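Local coordinates for protein beta-lactamase II (Erythrobacter litoralis, PDB 6V72) that probably hydrolyses the amide bond of beta-lactam antibiotics as a zinc-dependent class B beta-lactamase, giving substituted beta-amino acids, at residues Arg220-Ser225 with Lys233-Thr238. Sequence-based numbering, arbitrary orientation.
Sequences RTIAMS and KAIERT
The last strand of the C-terminal half of this metallo-beta-lactamase, 221-223, lies against the start of the final helix, 233-243; between 220-225 and 233-238 the contact is made by apolar side chains, with no hydrogen bond across it. I222 and M224, two residues apart in an extended backbone, both direct their side chains at the helix, while A223 between them points the other way, onto F181 of the neighbouring strand 179-181. The two isoleucines meet at the ends of their longer branches: CD1 of I222 lies 3.9 Å from CD1 of I235, the side chains crossing at about a right angle. I235 also packs on F212 and A213 of helix 205-215, so a large apolar side chain suits its position between two elements. Beta-branched isoleucine suits the strand, and CG2 of I222 lies 4.4 Å from CB of A234. Alanine lets the helix come close here, with the CA atoms of I222 and A234 only 7.1 Å apart.

Such a helix packed on the face of a sheet belongs to the alpha-beta/beta-alpha sandwich of the superfamily, and strand 221-223 lies at the edge of the second sheet, parallel to 179-181. In M224, a selenomethionine in the crystal, CG lies between the backbone N and the carbonyl carbon (chi1 69°), and bends at the next two torsions bring CE round to 3.9 Å from CB of A234. Its side chain is about 6 Å from that of H226, which binds zinc in another structure of this protein though none is modelled here, so the M224 end of the contact lies near the metal-binding residues. Within the helix, OG1 of T238 donates to O of A234 at 2.7 Å, approaching from the opposite face of the carbonyl plane to T238 N; this buried hydroxyl is also hydrogen-bonded to N of K187.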
ATOM      1  N   ARG A 220      -2.102  17.039  21.505  1.00 21.60           N
ATOM      2  CA  ARG A 220      -2.530  17.683  20.272  1.00 22.01           C
ATOM      3  C   ARG A 220      -1.441  17.710  19.211  1.00 20.79           C
ATOM      4  O   ARG A 220      -1.707  18.123  18.085  1.00 22.80           O
ATOM      5  CB  ARG A 220      -3.017  19.110  20.552  1.00 30.16           C
ATOM      6  CG  ARG A 220      -4.336  19.142  21.293  1.00 35.86           C
ATOM      7  CD  ARG A 220      -4.890  20.562  21.429  1.00 42.03           C
ATOM      8  NE  ARG A 220      -5.612  21.020  20.240  1.00 48.70           N
ATOM      9  CZ  ARG A 220      -6.883  20.717  19.963  1.00 52.60           C
ATOM     10  NH1 ARG A 220      -7.451  21.195  18.861  1.00 53.01           N
ATOM     11  NH2 ARG A 220      -7.589  19.938  20.781  1.00 53.90           N
ATOM     12  N   THR A 221      -0.228  17.278  19.525  1.00 20.19           N
ATOM     13  CA  THR A 221       0.818  17.153  18.522  1.00 18.04           C
ATOM     14  C   THR A 221       1.041  15.664  18.291  1.00 15.92           C
ATOM     15  O   THR A 221       1.514  14.960  19.188  1.00 16.33           O
ATOM     16  CB  THR A 221       2.108  17.839  18.963  1.00 21.30           C
ATOM     17  OG1 THR A 221       1.883  19.251  19.070  1.00 26.17           O
ATOM     18  CG2 THR A 221       3.207  17.602  17.954  1.00 24.43           C
ATOM     19  N   ILE A 222       0.681  15.187  17.105  1.00 14.95           N
ATOM     20  CA  ILE A 222       0.862  13.794  16.733  1.00 14.06           C
ATOM     21  C   ILE A 222       1.980  13.717  15.702  1.00 14.25           C
ATOM     22  O   ILE A 222       1.904  14.334  14.635  1.00 16.76           O
ATOM     23  CB  ILE A 222      -0.431  13.168  16.194  1.00 14.96           C
ATOM     24  CG1 ILE A 222      -1.571  13.366  17.194  1.00 16.97           C
ATOM     25  CG2 ILE A 222      -0.191  11.668  15.864  1.00 17.39           C
ATOM     26  CD1 ILE A 222      -1.290  12.797  18.586  1.00 16.90           C
ATOM     27  N   ALA A 223       3.025  12.975  16.033  1.00 14.83           N
ATOM     28  CA  ALA A 223       4.173  12.748  15.178  1.00 14.92           C
ATOM     29  C   ALA A 223       4.156  11.302  14.703  1.00 14.91           C
ATOM     30  O   ALA A 223       3.559  10.442  15.348  1.00 14.55           O
ATOM     31  CB  ALA A 223       5.454  13.026  15.956  1.00 17.66           C
HETATM   32  N   MSE A 224       4.806  11.044  13.568  1.00 14.65           N
HETATM   33  CA  MSE A 224       4.782   9.700  12.986  1.00 13.67           C
HETATM   34  C   MSE A 224       5.968   9.458  12.072  1.00 13.29           C
HETATM   35  O   MSE A 224       6.724  10.392  11.799  1.00 14.04           O
HETATM   36  CB  MSE A 224       3.461   9.456  12.241  1.00 17.74           C
HETATM   37  CG  MSE A 224       3.308  10.276  10.959  1.00 18.34           C
HETATM   38 SE   MSE A 224       1.452  10.808  10.682  0.71 21.33          SE
HETATM   39  CE  MSE A 224       1.488  12.374  11.865  0.95 22.22           C
ATOM     40  N   SER A 225       6.141   8.212  11.605  1.00 16.81           N
ATOM     41  CA  SER A 225       7.405   7.839  10.967  1.00 15.12           C
ATOM     42  C   SER A 225       7.586   8.457   9.590  1.00 14.39           C
ATOM     43  O   SER A 225       8.714   8.783   9.217  1.00 15.73           O
ATOM     44  CB  SER A 225       7.539   6.323  10.865  1.00 16.20           C
ATOM     45  OG  SER A 225       7.765   5.755  12.151  1.00 17.32           O
ATOM     46  N   LYS A 233      -6.151  14.823  13.712  1.00 18.35           N
ATOM     47  CA  LYS A 233      -6.720  14.335  12.459  1.00 17.53           C
ATOM     48  C   LYS A 233      -5.942  13.147  11.904  1.00 15.78           C
ATOM     49  O   LYS A 233      -6.527  12.284  11.245  1.00 17.05           O
ATOM     50  CB  LYS A 233      -6.783  15.452  11.416  1.00 20.48           C
ATOM     51  CG  LYS A 233      -7.680  15.076  10.227  1.00 28.08           C
ATOM     52  CD  LYS A 233      -7.574  16.047   9.067  1.00 36.33           C
ATOM     53  CE  LYS A 233      -8.790  15.924   8.156  1.00 40.94           C
ATOM     54  NZ  LYS A 233      -8.796  16.967   7.094  1.00 45.37           N
ATOM     55  N   ALA A 234      -4.631  13.062  12.172  1.00 16.65           N
ATOM     56  CA  ALA A 234      -3.871  11.898  11.726  1.00 15.69           C
ATOM     57  C   ALA A 234      -4.408  10.619  12.353  1.00 14.80           C
ATOM     58  O   ALA A 234      -4.494   9.580  11.685  1.00 14.55           O
ATOM     59  CB  ALA A 234      -2.384  12.066  12.079  1.00 15.70           C
ATOM     60  N   ILE A 235      -4.787  10.678  13.635  1.00 13.96           N
ATOM     61  CA  ILE A 235      -5.393   9.515  14.280  1.00 14.02           C
ATOM     62  C   ILE A 235      -6.749   9.217  13.664  1.00 12.80           C
ATOM     63  O   ILE A 235      -7.082   8.059  13.379  1.00 14.33           O
ATOM     64  CB  ILE A 235      -5.525   9.746  15.794  1.00 13.67           C
ATOM     65  CG1 ILE A 235      -4.159   9.969  16.441  1.00 15.81           C
ATOM     66  CG2 ILE A 235      -6.234   8.584  16.450  1.00 18.26           C
ATOM     67  CD1 ILE A 235      -4.282  10.328  17.933  1.00 18.62           C
ATOM     68  N   GLU A 236      -7.562  10.261  13.470  1.00 13.91           N
ATOM     69  CA  GLU A 236      -8.911  10.082  12.936  1.00 17.25           C
ATOM     70  C   GLU A 236      -8.879   9.444  11.555  1.00 16.49           C
ATOM     71  O   GLU A 236      -9.649   8.514  11.272  1.00 16.00           O
ATOM     72  CB  GLU A 236      -9.632  11.428  12.880  1.00 20.39           C
ATOM     73  CG  GLU A 236     -11.023  11.357  12.264  1.00 25.95           C
ATOM     74  CD  GLU A 236     -11.608  12.730  11.957  1.00 32.34           C
ATOM     75  OE1 GLU A 236     -11.780  13.533  12.901  1.00 35.50           O
ATOM     76  OE2 GLU A 236     -11.888  13.010  10.766  1.00 37.36           O
ATOM     77  N   ARG A 237      -8.003   9.941  10.676  1.00 15.81           N
ATOM     78  CA  ARG A 237      -7.927   9.383   9.337  1.00 13.58           C
ATOM     79  C   ARG A 237      -7.370   7.973   9.366  1.00 13.22           C
ATOM     80  O   ARG A 237      -7.884   7.099   8.670  1.00 14.04           O
ATOM     81  CB  ARG A 237      -7.087  10.274   8.419  1.00 13.98           C
ATOM     82  CG  ARG A 237      -6.862   9.708   7.027  1.00 16.36           C
ATOM     83  CD  ARG A 237      -8.159   9.490   6.245  1.00 17.28           C
ATOM     84  NE  ARG A 237      -9.008  10.675   6.176  1.00 20.27           N
ATOM     85  CZ  ARG A 237      -8.903  11.623   5.241  1.00 22.20           C
ATOM     86  NH1 ARG A 237      -9.731  12.674   5.249  1.00 24.86           N
ATOM     87  NH2 ARG A 237      -7.962  11.533   4.298  1.00 23.10           N
ATOM     88  N   THR A 238      -6.297   7.738  10.135  1.00 13.15           N
ATOM     89  CA  THR A 238      -5.753   6.388  10.212  1.00 12.45           C
ATOM     90  C   THR A 238      -6.810   5.396  10.686  1.00 13.53           C
ATOM     91  O   THR A 238      -6.938   4.303  10.124  1.00 13.88           O
ATOM     92  CB  THR A 238      -4.530   6.350  11.135  1.00 11.93           C
ATOM     93  OG1 THR A 238      -3.548   7.270  10.625  1.00 12.77           O
ATOM     94  CG2 THR A 238      -3.955   4.907  11.192  1.00 13.22           C
TER